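Local coordinates for protein induced by osmotic stress (Scheffersomyces stipitis, PDB 5YWN) that binds NADP(+) and probably reduces ketones such as haloketones to chiral alcohols, as an NADPH-dependent reductase of the dihydroflavonol-4-reductase subfamily, at residues V33-E36 and E37-A40; V106-S109 and I110-A114; V141-E144 and A145-S148; L150-E153 and Q154-T157; H211-E214 and M215-V219. The protein carries 1 engineered substitution. One frame throughout, in Å; residues are numbered along the deposited sequence.

Interaction 1: residues V33-E36 and E37-A40; sequences VRSE and EKGA. With NAP (NADP nicotinamide-adenine-dinucleotide phosphate), chain B.
S35 and K38 meet where the chain leaves strand 28-33 and winds into helix 36-46. The carbonyl of S35 takes the amide of G39 at 3.1 Å (N to O), within the carbonyl plane, and one residue on A40 N bonds to E36 O at 3.0 Å. S35 itself is the N-cap: its OG, turned between the backbone N and carbonyl carbon (chi1 86°), accepts from K38 N at 3.1 Å. G39 carries no side chain, and V33 CG2 lies 3.7 Å from G39 N. This is the end of the second strand of a Rossmann fold, where the coenzyme's adenosine half is read, and the two basic side chains here bind the 2'-phosphate of NADP. K38, extended beyond CG, runs alongside S35 OG and hydrogen-bonds through NZ to phosphate O1X at 3.1 Å. R34 bends at chi3 (-84°), so that its guanidinium lies over the adenine, with NAP C4A 3.7 Å above its plane and offset toward the rim. From there R34 NH1 gives a nearly straight bond (168°) to NAP O2X. Such a pair of cations around the phosphate is consistent with a preference for NADP over NAD. T11, another coenzyme-binding residue, packs against both V33 and K38.

Interaction 2: residues V106-S109 and I110-A114; sequences VLQS and IKDVA
Q108 reaches one turn forward to D112 and gives it an N-H bond, NE2 to OD1 at 2.7 Å. The acceptor sits almost exactly in the plane of the Q108 amide, but the donor meets the syn side of D112 OD1 from 34° out of the carboxylate plane; the two flat groups are turned 41° against each other. A bend in the glutamine at chi2 (71°) brings its amide over to the aspartate. NE2 also has a weak link to a water, and that water accepts a firmer bond from K111 NZ at 2.9 Å. Beneath these ends the backbone is satisfied in regular alpha-helical fashion: I110 N bonds to V106 O, K111 N to L107 O, D112 N to Q108 O, and V113 N to S109 O at 2.9 Å. S109 OG bonds to D65 as well as to Y105 O. On the inner side V106 CG1 and I110 CD1 lie side by side at 3.9 Å, both against F77 of strand 74-79. An alanine in place of Q108 is likely to leave D112 OD1 without its amide mate and the water with one fewer neighbour. The chemistry is thus divided: apolar branches seat the last turns of helix 91-113 against the sheet, while the outer side carries the D112 carboxylate, whose negative charge is probably eased by the Q108 amide donor.

Interaction 3: residues V141-E144 and A145-S148; sequences VLSE and ASWS
S143 and S146 are joined by two bonds, and a third ties S143 to A145. S146 OG accepts the amide of S143 at 3.0 Å, nearly straight at 170°. In the reverse direction S146 N bonds to S143 O at 3.1 Å, approaching from well above the carbonyl plane. The third bond uses the first serine's hydroxyl: S143 OG takes the amide of A145 at 3.0 Å, with a more bent N-H angle of 144°. That hydroxyl lies between the backbone N and the carbonyl carbon of its own residue (chi1 84°), which swings it forward over the A145 amide; A145 CB is 3.5 Å from it. A water lies 2.6 Å from S143 OG and makes a weak second bond to S146 OG, bridging the two hydroxyls. Together these describe a type I beta turn from S143 to S146 with an ST turn at its first residue, set in the long surface loop between helices 132-135 and 152-155. Replacing S143 by an alanine would probably leave the A145 amide without its hydroxyl acceptor and take away the water's closer partner. Behind the first shell, the L142 side chain brings CB to 4.0 Å from S146 OG and leans on V126 and W302. Further out, the turn is fastened by R258, whose NH1 bonds to the carbonyls of E144 and S146 and whose guanidinium makes a cation-pi contact with W147. E144 OE2, for its part, bonds to T307 OG1.

Interaction 4: residues L150-E153 and Q154-T157; sequences LSYE and QSKT
Q154 turns its side chain back across S151, and the amide end of the one is set against the backbone of the other. Its CG stands anti to the carbonyl carbon (chi1 -59°) and the chain is extended from there, which carries OE1 back to S151 N at 3.0 Å. This bond is almost straight, 173° at the hydrogen, and lands in the plane of the amide carbonyl on a lone pair. S151 replies with its hydroxyl, OG accepting from Q154 N at 3.0 Å, although the exact place of that oxygen is less sure. L150 crosses Q154 at a slant, its CD1 3.6 Å from Q154 OE1, while its other branch, CD2, rests 3.9 Å from S155 CB. Y152 and K156 also cross at an angle, ring atom CE1 meeting K156 CD at 4.0 Å, and the phenol's OH is held by E92 of helix 91-113. S155 points its hydroxyl back at Y152 O, 2.8 Å from OG, and K156 N reaches the same carbonyl from the same face. L96 of helix 91-113 packs on Y152, S155 and K156, and L150 lies against L161 and F164 of helix 159-181. Reciprocal side-chain-to-amide bonds between S151 and Q154 make this a capping box, closing the N-terminal end of the short helix 152-155.

Interaction 5: residues H211-E214 and M215-V219; sequences HSAE and MVNSV. Engineered in segment 211-214: H211 (natural residue Leu). With NAP (NADP nicotinamide-adenine-dinucleotide phosphate), chain B.
E214 and N217 cross obliquely, their carboxylate and amide planes 71° apart, and the nearest approach is E214 OE1 to N217 CB at 4.0 Å. One water donates to E214 OE1 and keeps only a weak link to N217 ND2. The stronger partners of both groups lie beyond: E214 OE2 forms a salt bridge with K221, and N217 OD1 bonds to S325. The other flat group is the imidazole of H211, an engineered residue standing where the natural protein has leucine. One face of the ring has S212 CB 4.2 Å above it, offset toward the rim, and its CE1 comes to 3.2 Å from NAP O1N at a slant. S212 receives a weak bond from the nicotinamide amide, NAP N7N to OG, doubtful in detail because S212 CB and NAP O7N are modelled too close; its hydroxyl is tied more firmly to I195 O and to N210 OD1. Bending at chi2 (70°) lays the E214 carboxylate beside the next turn, where OE2 is 3.5 Å from S218 CB. E214 O takes S218 N at 2.9 Å, and A213 O takes N217 N in the carbonyl plane, nearly straight at 172°. M215 N meets S212 O from above its carbonyl plane. The H211-S212 end of helix 211-217 faces the nicotinamide end of the coenzyme; the helix lies in the beta-alpha-beta connection from strand 194-196 to the parallel strand 234-237. M215 packs on Y194 and F196, V216 lies against helix 318-332, and V219 reaches helix 268-278.

Overall arrangement
Along the chain the five contacts follow in series, each local to one turn or helix. Interactions 1 and 2 belong to the Rossmann half with its seven-stranded parallel sheet: interaction 1 follows strand 28-33, and interaction 2 ends the helix that crosses from strand 74-79 to 119-123. Their centres are 22 Å apart. Interactions 3 and 4, in the excursion after strand 119-123, adjoin in sequence with centres 19 Å apart. Interaction 5 lies in the smaller unit of strands 194-196 and 234-237. Interactions 1 and 5, centres 25 Å apart, both touch NADP, at its 2'-phosphate and nicotinamide ends, so the coenzyme spans the two.

Interaction 1: residues V33-E36 and E37-A40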
# COMPACT_ATOMS: atom_id res chain seq x y z
N VAL A 33 14.38 -5.19 5.72
CA VAL A 33 13.68 -6.26 6.35
C VAL A 33 13.94 -6.28 7.84
O VAL A 33 14.93 -5.85 8.27
CB VAL A 33 14.06 -7.60 5.75
CG1 VAL A 33 13.63 -7.74 4.32
CG2 VAL A 33 15.52 -7.92 5.95
N ARG A 34 13.01 -6.81 8.61
CA ARG A 34 13.18 -6.89 10.04
C ARG A 34 13.99 -8.08 10.52
O ARG A 34 14.31 -8.15 11.65
CB ARG A 34 11.86 -6.76 10.80
CG ARG A 34 11.19 -5.41 10.73
CD ARG A 34 10.20 -5.18 11.83
NE ARG A 34 8.91 -5.73 11.54
CZ ARG A 34 7.88 -5.73 12.36
NH1 ARG A 34 6.77 -6.29 11.98
NH2 ARG A 34 7.96 -5.18 13.55
N SER A 35 14.30 -9.01 9.66
CA SER A 35 15.17 -10.10 10.00
C SER A 35 16.03 -10.61 8.85
O SER A 35 15.67 -10.53 7.72
CB SER A 35 14.38 -11.26 10.58
OG SER A 35 13.90 -12.09 9.57
N GLU A 36 17.11 -11.25 9.21
CA GLU A 36 17.99 -11.80 8.26
C GLU A 36 17.31 -12.85 7.39
O GLU A 36 17.42 -12.79 6.24
CB GLU A 36 19.18 -12.39 9.01
CG GLU A 36 20.28 -12.96 8.19
CD GLU A 36 20.84 -12.06 7.13
OE1 GLU A 36 21.13 -10.91 7.38
OE2 GLU A 36 21.03 -12.55 6.02
N GLU A 37 16.58 -13.76 7.97
CA GLU A 37 15.93 -14.80 7.20
C GLU A 37 14.91 -14.26 6.25
O GLU A 37 14.77 -14.74 5.19
CB GLU A 37 15.37 -15.93 8.05
CG GLU A 37 14.76 -17.05 7.22
CD GLU A 37 15.67 -17.63 6.13
OE1 GLU A 37 16.78 -18.10 6.41
OE2 GLU A 37 15.27 -17.68 4.98
N LYS A 38 14.24 -13.22 6.67
CA LYS A 38 13.29 -12.55 5.84
C LYS A 38 13.98 -12.00 4.60
O LYS A 38 13.48 -12.12 3.52
CB LYS A 38 12.55 -11.47 6.61
CG LYS A 38 11.38 -11.93 7.46
CD LYS A 38 10.83 -10.82 8.29
CE LYS A 38 9.71 -11.23 9.19
NZ LYS A 38 9.25 -10.21 10.14
N GLY A 39 15.14 -11.41 4.78
CA GLY A 39 15.90 -10.96 3.66
C GLY A 39 16.37 -12.06 2.75
O GLY A 39 16.26 -11.98 1.57
N ALA A 40 16.85 -13.11 3.36
CA ALA A 40 17.36 -14.23 2.63
C ALA A 40 16.27 -14.85 1.79
O ALA A 40 16.52 -15.18 0.70
CB ALA A 40 17.96 -15.27 3.55
PA NAP B . 1.53 -5.51 4.91
O1A NAP B . 1.37 -6.50 3.77
O2A NAP B . 1.37 -5.97 6.33
O5B NAP B . 2.97 -4.81 4.76
C5B NAP B . 3.58 -4.18 5.89
C4B NAP B . 5.08 -4.45 5.87
O4B NAP B . 5.77 -3.44 6.63
C3B NAP B . 5.42 -5.80 6.47
O3B NAP B . 6.06 -6.64 5.51
C2B NAP B . 6.35 -5.53 7.64
O2B NAP B . 7.60 -6.18 7.46
C1B NAP B . 6.53 -4.02 7.69
N9A NAP B . 6.07 -3.49 9.00
C8A NAP B . 4.79 -3.51 9.44
N7A NAP B . 4.71 -2.95 10.67
C5A NAP B . 5.94 -2.55 11.03
C6A NAP B . 6.55 -1.89 12.21
N6A NAP B . 5.81 -1.53 13.28
N1A NAP B . 7.89 -1.66 12.18
C2A NAP B . 8.65 -2.01 11.12
N3A NAP B . 8.15 -2.62 10.03
C4A NAP B . 6.83 -2.91 9.92
O3 NAP B . 0.51 -4.28 4.65
PN NAP B . 0.14 -3.83 3.15
O1N NAP B . -1.34 -4.03 2.95
O2N NAP B . 1.12 -4.47 2.21
O5D NAP B . 0.44 -2.25 3.18
C5D NAP B . 1.62 -1.72 2.58
C4D NAP B . 1.69 -0.21 2.80
O4D NAP B . 0.75 0.45 1.94
C3D NAP B . 1.35 0.17 4.23
O3D NAP B . 2.48 0.78 4.87
C2D NAP B . 0.19 1.13 4.16
O2D NAP B . 0.52 2.38 4.76
C1D NAP B . -0.12 1.31 2.68
N1N NAP B . -1.53 0.98 2.42
C2N NAP B . -1.85 -0.28 2.07
C3N NAP B . -3.18 -0.62 1.82
C7N NAP B . -3.54 -2.02 1.43
O7N NAP B . -4.71 -2.37 1.45
N7N NAP B . -2.57 -2.86 1.07
C4N NAP B . -4.16 0.35 1.92
C5N NAP B . -3.80 1.64 2.28
C6N NAP B . -2.46 1.93 2.52
P2B NAP B . 7.83 -7.67 8.02
O1X NAP B . 9.32 -7.75 8.25
O2X NAP B . 7.00 -7.72 9.27
O3X NAP B . 7.33 -8.56 6.90

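Interaction 2: residues V106-S109 and I110-A114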
# COMPACT_ATOMS: atom_id res chain seq x y z
N VAL A 106 13.49 8.16 8.96
CA VAL A 106 13.96 7.77 7.65
C VAL A 106 14.40 9.02 6.87
O VAL A 106 15.43 9.04 6.33
CB VAL A 106 12.85 7.05 6.85
CG1 VAL A 106 13.10 6.99 5.37
CG2 VAL A 106 12.67 5.66 7.34
N LEU A 107 13.55 10.01 6.86
CA LEU A 107 13.82 11.19 6.13
C LEU A 107 15.09 11.88 6.65
O LEU A 107 15.86 12.32 5.90
CB LEU A 107 12.63 12.11 6.12
CG LEU A 107 11.37 11.60 5.45
CD1 LEU A 107 10.20 12.50 5.74
CD2 LEU A 107 11.56 11.38 3.99
N GLN A 108 15.24 11.94 7.94
CA GLN A 108 16.39 12.52 8.52
C GLN A 108 17.66 11.72 8.15
O GLN A 108 18.65 12.28 7.88
CB GLN A 108 16.24 12.65 10.01
CG GLN A 108 17.42 13.32 10.66
CD GLN A 108 17.51 14.78 10.35
OE1 GLN A 108 16.61 15.51 10.60
NE2 GLN A 108 18.61 15.18 9.83
N SER A 109 17.55 10.42 8.14
CA SER A 109 18.67 9.55 7.77
C SER A 109 19.09 9.82 6.33
O SER A 109 20.22 9.92 6.07
CB SER A 109 18.35 8.08 7.95
OG SER A 109 18.33 7.68 9.26
N ILE A 110 18.14 9.97 5.44
CA ILE A 110 18.42 10.23 4.04
C ILE A 110 19.17 11.55 3.90
O ILE A 110 20.14 11.61 3.25
CB ILE A 110 17.13 10.23 3.18
CG1 ILE A 110 16.57 8.83 3.06
CG2 ILE A 110 17.37 10.79 1.82
CD1 ILE A 110 15.18 8.72 2.55
N LYS A 111 18.71 12.57 4.58
CA LYS A 111 19.39 13.83 4.55
C LYS A 111 20.78 13.77 5.17
O LYS A 111 21.65 14.35 4.67
CB LYS A 111 18.56 14.92 5.19
CG LYS A 111 19.22 16.26 5.18
CD LYS A 111 18.39 17.31 5.83
CE LYS A 111 19.03 18.66 5.65
NZ LYS A 111 18.76 19.50 6.80
N ASP A 112 20.92 13.07 6.27
CA ASP A 112 22.19 12.94 6.91
C ASP A 112 23.25 12.16 6.09
O ASP A 112 24.35 12.55 6.01
CB ASP A 112 22.06 12.26 8.27
CG ASP A 112 21.31 13.07 9.32
OD1 ASP A 112 21.02 14.22 9.13
OD2 ASP A 112 20.98 12.51 10.35
N VAL A 113 22.89 11.02 5.56
CA VAL A 113 23.82 10.10 4.97
C VAL A 113 23.60 9.71 3.51
O VAL A 113 24.31 8.92 3.00
CB VAL A 113 23.98 8.85 5.82
CG1 VAL A 113 24.30 9.21 7.25
CG2 VAL A 113 22.77 7.96 5.73
N ALA A 114 22.57 10.22 2.91
CA ALA A 114 22.27 9.89 1.56
C ALA A 114 21.89 11.08 0.74
O ALA A 114 20.85 11.17 0.22
CB ALA A 114 21.23 8.81 1.53
O HOH W 1 18.20 18.57 9.46

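Interaction 3: residues V141-E144 and A145-S148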
# COMPACT_ATOMS: atom_id res chain seq x y z
N VAL A 141 -16.85 13.65 -1.61
CA VAL A 141 -15.92 13.64 -2.67
C VAL A 141 -14.49 13.89 -2.16
O VAL A 141 -14.16 14.96 -1.79
CB VAL A 141 -16.28 14.70 -3.72
CG1 VAL A 141 -15.20 14.86 -4.76
CG2 VAL A 141 -17.64 14.45 -4.33
N LEU A 142 -13.68 12.87 -2.15
CA LEU A 142 -12.28 13.04 -1.90
C LEU A 142 -11.48 13.50 -3.11
O LEU A 142 -11.81 13.18 -4.22
CB LEU A 142 -11.63 11.79 -1.35
CG LEU A 142 -12.20 11.16 -0.11
CD1 LEU A 142 -11.38 10.00 0.38
CD2 LEU A 142 -12.49 12.15 0.96
N SER A 143 -10.41 14.22 -2.80
CA SER A 143 -9.40 14.68 -3.74
C SER A 143 -7.99 14.62 -3.17
O SER A 143 -7.82 14.32 -2.06
CB SER A 143 -9.69 16.09 -4.21
OG SER A 143 -9.21 17.04 -3.34
N GLU A 144 -7.02 14.96 -4.00
CA GLU A 144 -5.66 15.05 -3.59
C GLU A 144 -5.43 16.12 -2.51
O GLU A 144 -4.47 16.11 -1.88
CB GLU A 144 -4.73 15.26 -4.76
CG GLU A 144 -4.72 14.16 -5.81
CD GLU A 144 -5.81 14.33 -6.86
OE1 GLU A 144 -6.59 15.23 -6.71
OE2 GLU A 144 -5.87 13.55 -7.79
N ALA A 145 -6.33 17.07 -2.40
CA ALA A 145 -6.33 18.08 -1.36
C ALA A 145 -6.87 17.69 0.03
O ALA A 145 -6.74 18.42 0.95
CB ALA A 145 -7.06 19.30 -1.85
N SER A 146 -7.53 16.56 0.13
CA SER A 146 -8.23 16.14 1.31
C SER A 146 -7.31 15.70 2.43
O SER A 146 -6.41 14.97 2.22
CB SER A 146 -9.22 15.01 1.00
OG SER A 146 -10.06 15.27 -0.04
N TRP A 147 -7.59 16.17 3.62
CA TRP A 147 -6.89 15.78 4.83
C TRP A 147 -7.86 15.35 5.93
O TRP A 147 -8.87 15.94 6.12
CB TRP A 147 -5.97 16.89 5.30
CG TRP A 147 -4.71 17.01 4.55
CD1 TRP A 147 -4.45 17.88 3.58
CD2 TRP A 147 -3.53 16.23 4.70
NE1 TRP A 147 -3.20 17.72 3.12
CE2 TRP A 147 -2.61 16.70 3.79
CE3 TRP A 147 -3.17 15.18 5.52
CZ2 TRP A 147 -1.37 16.15 3.66
CZ3 TRP A 147 -1.97 14.65 5.39
CH2 TRP A 147 -1.07 15.12 4.47
N SER A 148 -7.53 14.28 6.61
CA SER A 148 -8.32 13.82 7.69
C SER A 148 -8.39 14.80 8.85
O SER A 148 -7.44 15.38 9.21
CB SER A 148 -7.84 12.48 8.19
OG SER A 148 -8.48 12.12 9.35
O HOH W 2 -10.54 18.22 -1.48

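Interaction 4: residues L150-E153 and Q154-T157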
# COMPACT_ATOMS: atom_id res chain seq x y z
N LEU A 150 -9.21 13.72 11.92
CA LEU A 150 -8.98 13.01 13.15
C LEU A 150 -7.81 13.55 13.92
O LEU A 150 -6.79 13.77 13.38
CB LEU A 150 -8.72 11.57 12.88
CG LEU A 150 -8.74 10.57 14.02
CD1 LEU A 150 -10.15 10.39 14.53
CD2 LEU A 150 -8.26 9.27 13.45
N SER A 151 -8.02 13.73 15.20
CA SER A 151 -7.01 14.15 16.14
C SER A 151 -6.12 13.04 16.63
O SER A 151 -6.53 11.94 16.67
CB SER A 151 -7.64 14.87 17.30
OG SER A 151 -8.21 14.02 18.19
N TYR A 152 -4.93 13.36 17.05
CA TYR A 152 -4.04 12.39 17.60
C TYR A 152 -4.64 11.76 18.86
O TYR A 152 -4.57 10.60 19.05
CB TYR A 152 -2.69 13.01 17.90
CG TYR A 152 -1.60 12.04 18.29
CD1 TYR A 152 -1.46 11.59 19.59
CD2 TYR A 152 -0.71 11.58 17.38
CE1 TYR A 152 -0.46 10.74 19.94
CE2 TYR A 152 0.29 10.72 17.73
CZ TYR A 152 0.40 10.29 19.01
OH TYR A 152 1.38 9.42 19.33
N GLU A 153 -5.26 12.56 19.69
CA GLU A 153 -5.89 12.06 20.89
C GLU A 153 -7.03 11.05 20.57
O GLU A 153 -7.10 10.02 21.16
CB GLU A 153 -6.39 13.20 21.75
CG GLU A 153 -7.23 12.71 22.89
CD GLU A 153 -7.64 13.79 23.87
OE1 GLU A 153 -8.31 13.42 24.84
OE2 GLU A 153 -7.31 14.94 23.67
N GLN A 154 -7.86 11.38 19.61
CA GLN A 154 -8.89 10.48 19.14
C GLN A 154 -8.28 9.21 18.54
O GLN A 154 -8.78 8.15 18.70
CB GLN A 154 -9.78 11.13 18.12
CG GLN A 154 -10.52 12.36 18.55
CD GLN A 154 -11.31 13.02 17.40
OE1 GLN A 154 -10.79 13.45 16.39
NE2 GLN A 154 -12.62 13.09 17.59
N SER A 155 -7.20 9.37 17.83
CA SER A 155 -6.59 8.28 17.11
C SER A 155 -6.10 7.18 18.03
O SER A 155 -6.12 6.08 17.67
CB SER A 155 -5.55 8.77 16.16
OG SER A 155 -4.36 8.90 16.78
N LYS A 156 -5.72 7.53 19.24
CA LYS A 156 -5.23 6.61 20.25
C LYS A 156 -6.20 5.52 20.75
O LYS A 156 -5.82 4.52 21.19
CB LYS A 156 -4.65 7.35 21.46
CG LYS A 156 -3.46 8.21 21.22
CD LYS A 156 -3.09 9.07 22.42
CE LYS A 156 -2.47 8.25 23.52
NZ LYS A 156 -2.21 8.94 24.79
N THR A 157 -7.47 5.80 20.68
CA THR A 157 -8.46 5.05 21.41
C THR A 157 -8.59 3.58 21.06
O THR A 157 -8.86 2.78 21.89
CB THR A 157 -9.81 5.75 21.39
OG1 THR A 157 -10.24 5.88 20.06
CG2 THR A 157 -9.67 7.13 22.06

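Interaction 5: residues H211-E214 and M215-V219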
# COMPACT_ATOMS: atom_id res chain seq x y z
N HIS A 211 -4.19 -8.03 5.02
CA HIS A 211 -5.51 -7.71 5.41
C HIS A 211 -6.38 -7.30 4.25
O HIS A 211 -7.43 -7.82 4.13
CB HIS A 211 -5.52 -6.64 6.48
CG HIS A 211 -4.96 -5.34 6.03
ND1 HIS A 211 -3.63 -5.13 5.84
CD2 HIS A 211 -5.57 -4.17 5.71
CE1 HIS A 211 -3.42 -3.89 5.43
NE2 HIS A 211 -4.59 -3.29 5.36
N SER A 212 -5.93 -6.41 3.37
CA SER A 212 -6.71 -6.08 2.19
C SER A 212 -6.94 -7.21 1.15
O SER A 212 -8.01 -7.45 0.78
CB SER A 212 -6.13 -4.83 1.51
OG SER A 212 -5.05 -5.12 0.77
N ALA A 213 -5.92 -7.94 0.78
CA ALA A 213 -6.04 -9.01 -0.20
C ALA A 213 -7.00 -10.09 0.28
O ALA A 213 -7.71 -10.62 -0.48
CB ALA A 213 -4.69 -9.61 -0.53
N GLU A 214 -6.98 -10.35 1.57
CA GLU A 214 -7.79 -11.36 2.16
C GLU A 214 -9.28 -11.03 2.09
O GLU A 214 -10.04 -11.87 2.21
CB GLU A 214 -7.33 -11.67 3.55
CG GLU A 214 -8.11 -12.74 4.29
CD GLU A 214 -7.89 -14.13 3.76
OE1 GLU A 214 -6.96 -14.33 2.97
OE2 GLU A 214 -8.67 -15.00 4.12
N MET A 215 -9.63 -9.77 1.91
CA MET A 215 -11.00 -9.39 1.73
C MET A 215 -11.57 -10.02 0.46
O MET A 215 -12.69 -10.37 0.43
CB MET A 215 -11.19 -7.90 1.69
CG MET A 215 -11.12 -7.19 3.03
SD MET A 215 -10.81 -5.46 2.78
CE MET A 215 -12.31 -4.92 2.05
N VAL A 216 -10.78 -10.09 -0.57
CA VAL A 216 -11.14 -10.90 -1.70
C VAL A 216 -11.03 -12.42 -1.42
O VAL A 216 -11.96 -13.14 -1.59
CB VAL A 216 -10.32 -10.54 -2.95
CG1 VAL A 216 -10.50 -11.52 -4.07
CG2 VAL A 216 -10.65 -9.16 -3.44
N ASN A 217 -9.87 -12.86 -1.02
CA ASN A 217 -9.54 -14.26 -0.92
C ASN A 217 -10.32 -15.10 0.10
O ASN A 217 -10.52 -16.26 -0.09
CB ASN A 217 -8.05 -14.45 -0.88
CG ASN A 217 -7.37 -13.77 -2.05
OD1 ASN A 217 -7.84 -13.81 -3.14
ND2 ASN A 217 -6.27 -13.18 -1.80
N SER A 218 -10.81 -14.46 1.13
CA SER A 218 -11.63 -15.06 2.12
C SER A 218 -12.97 -15.61 1.58
O SER A 218 -13.55 -16.43 2.19
CB SER A 218 -11.89 -14.07 3.24
OG SER A 218 -12.67 -13.02 2.81
N VAL A 219 -13.38 -15.16 0.42
CA VAL A 219 -14.63 -15.61 -0.14
C VAL A 219 -14.61 -17.10 -0.35
O VAL A 219 -15.59 -17.70 -0.31
CB VAL A 219 -15.05 -14.91 -1.44
CG1 VAL A 219 -14.93 -13.44 -1.34
CG2 VAL A 219 -14.28 -15.41 -2.62
PA NAP B . 1.53 -5.51 4.91
O1A NAP B . 1.37 -6.50 3.77
O2A NAP B . 1.37 -5.97 6.33
O5B NAP B . 2.97 -4.81 4.76
C5B NAP B . 3.58 -4.18 5.89
C4B NAP B . 5.08 -4.45 5.87
O4B NAP B . 5.77 -3.44 6.63
C3B NAP B . 5.42 -5.80 6.47
O3B NAP B . 6.06 -6.64 5.51
C2B NAP B . 6.35 -5.53 7.64
O2B NAP B . 7.60 -6.18 7.46
C1B NAP B . 6.53 -4.02 7.69
N9A NAP B . 6.07 -3.49 9.00
C8A NAP B . 4.79 -3.51 9.44
N7A NAP B . 4.71 -2.95 10.67
C5A NAP B . 5.94 -2.55 11.03
C6A NAP B . 6.55 -1.89 12.21
N6A NAP B . 5.81 -1.53 13.28
N1A NAP B . 7.89 -1.66 12.18
C2A NAP B . 8.65 -2.01 11.12
N3A NAP B . 8.15 -2.62 10.03
C4A NAP B . 6.83 -2.91 9.92
O3 NAP B . 0.51 -4.28 4.65
PN NAP B . 0.14 -3.83 3.15
O1N NAP B . -1.34 -4.03 2.95
O2N NAP B . 1.12 -4.47 2.21
O5D NAP B . 0.44 -2.25 3.18
C5D NAP B . 1.62 -1.72 2.58
C4D NAP B . 1.69 -0.21 2.80
O4D NAP B . 0.75 0.45 1.94
C3D NAP B . 1.35 0.17 4.23
O3D NAP B . 2.48 0.78 4.87
C2D NAP B . 0.19 1.13 4.16
O2D NAP B . 0.52 2.38 4.76
C1D NAP B . -0.12 1.31 2.68
N1N NAP B . -1.53 0.98 2.42
C2N NAP B . -1.85 -0.28 2.07
C3N NAP B . -3.18 -0.62 1.82
C7N NAP B . -3.54 -2.02 1.43
O7N NAP B . -4.71 -2.37 1.45
N7N NAP B . -2.57 -2.86 1.07
C4N NAP B . -4.16 0.35 1.92
C5N NAP B . -3.80 1.64 2.28
C6N NAP B . -2.46 1.93 2.52
P2B NAP B . 7.83 -7.67 8.02
O1X NAP B . 9.32 -7.75 8.25
O2X NAP B . 7.00 -7.72 9.27
O3X NAP B . 7.33 -8.56 6.90
O HOH W 3 -5.08 -13.63 1.40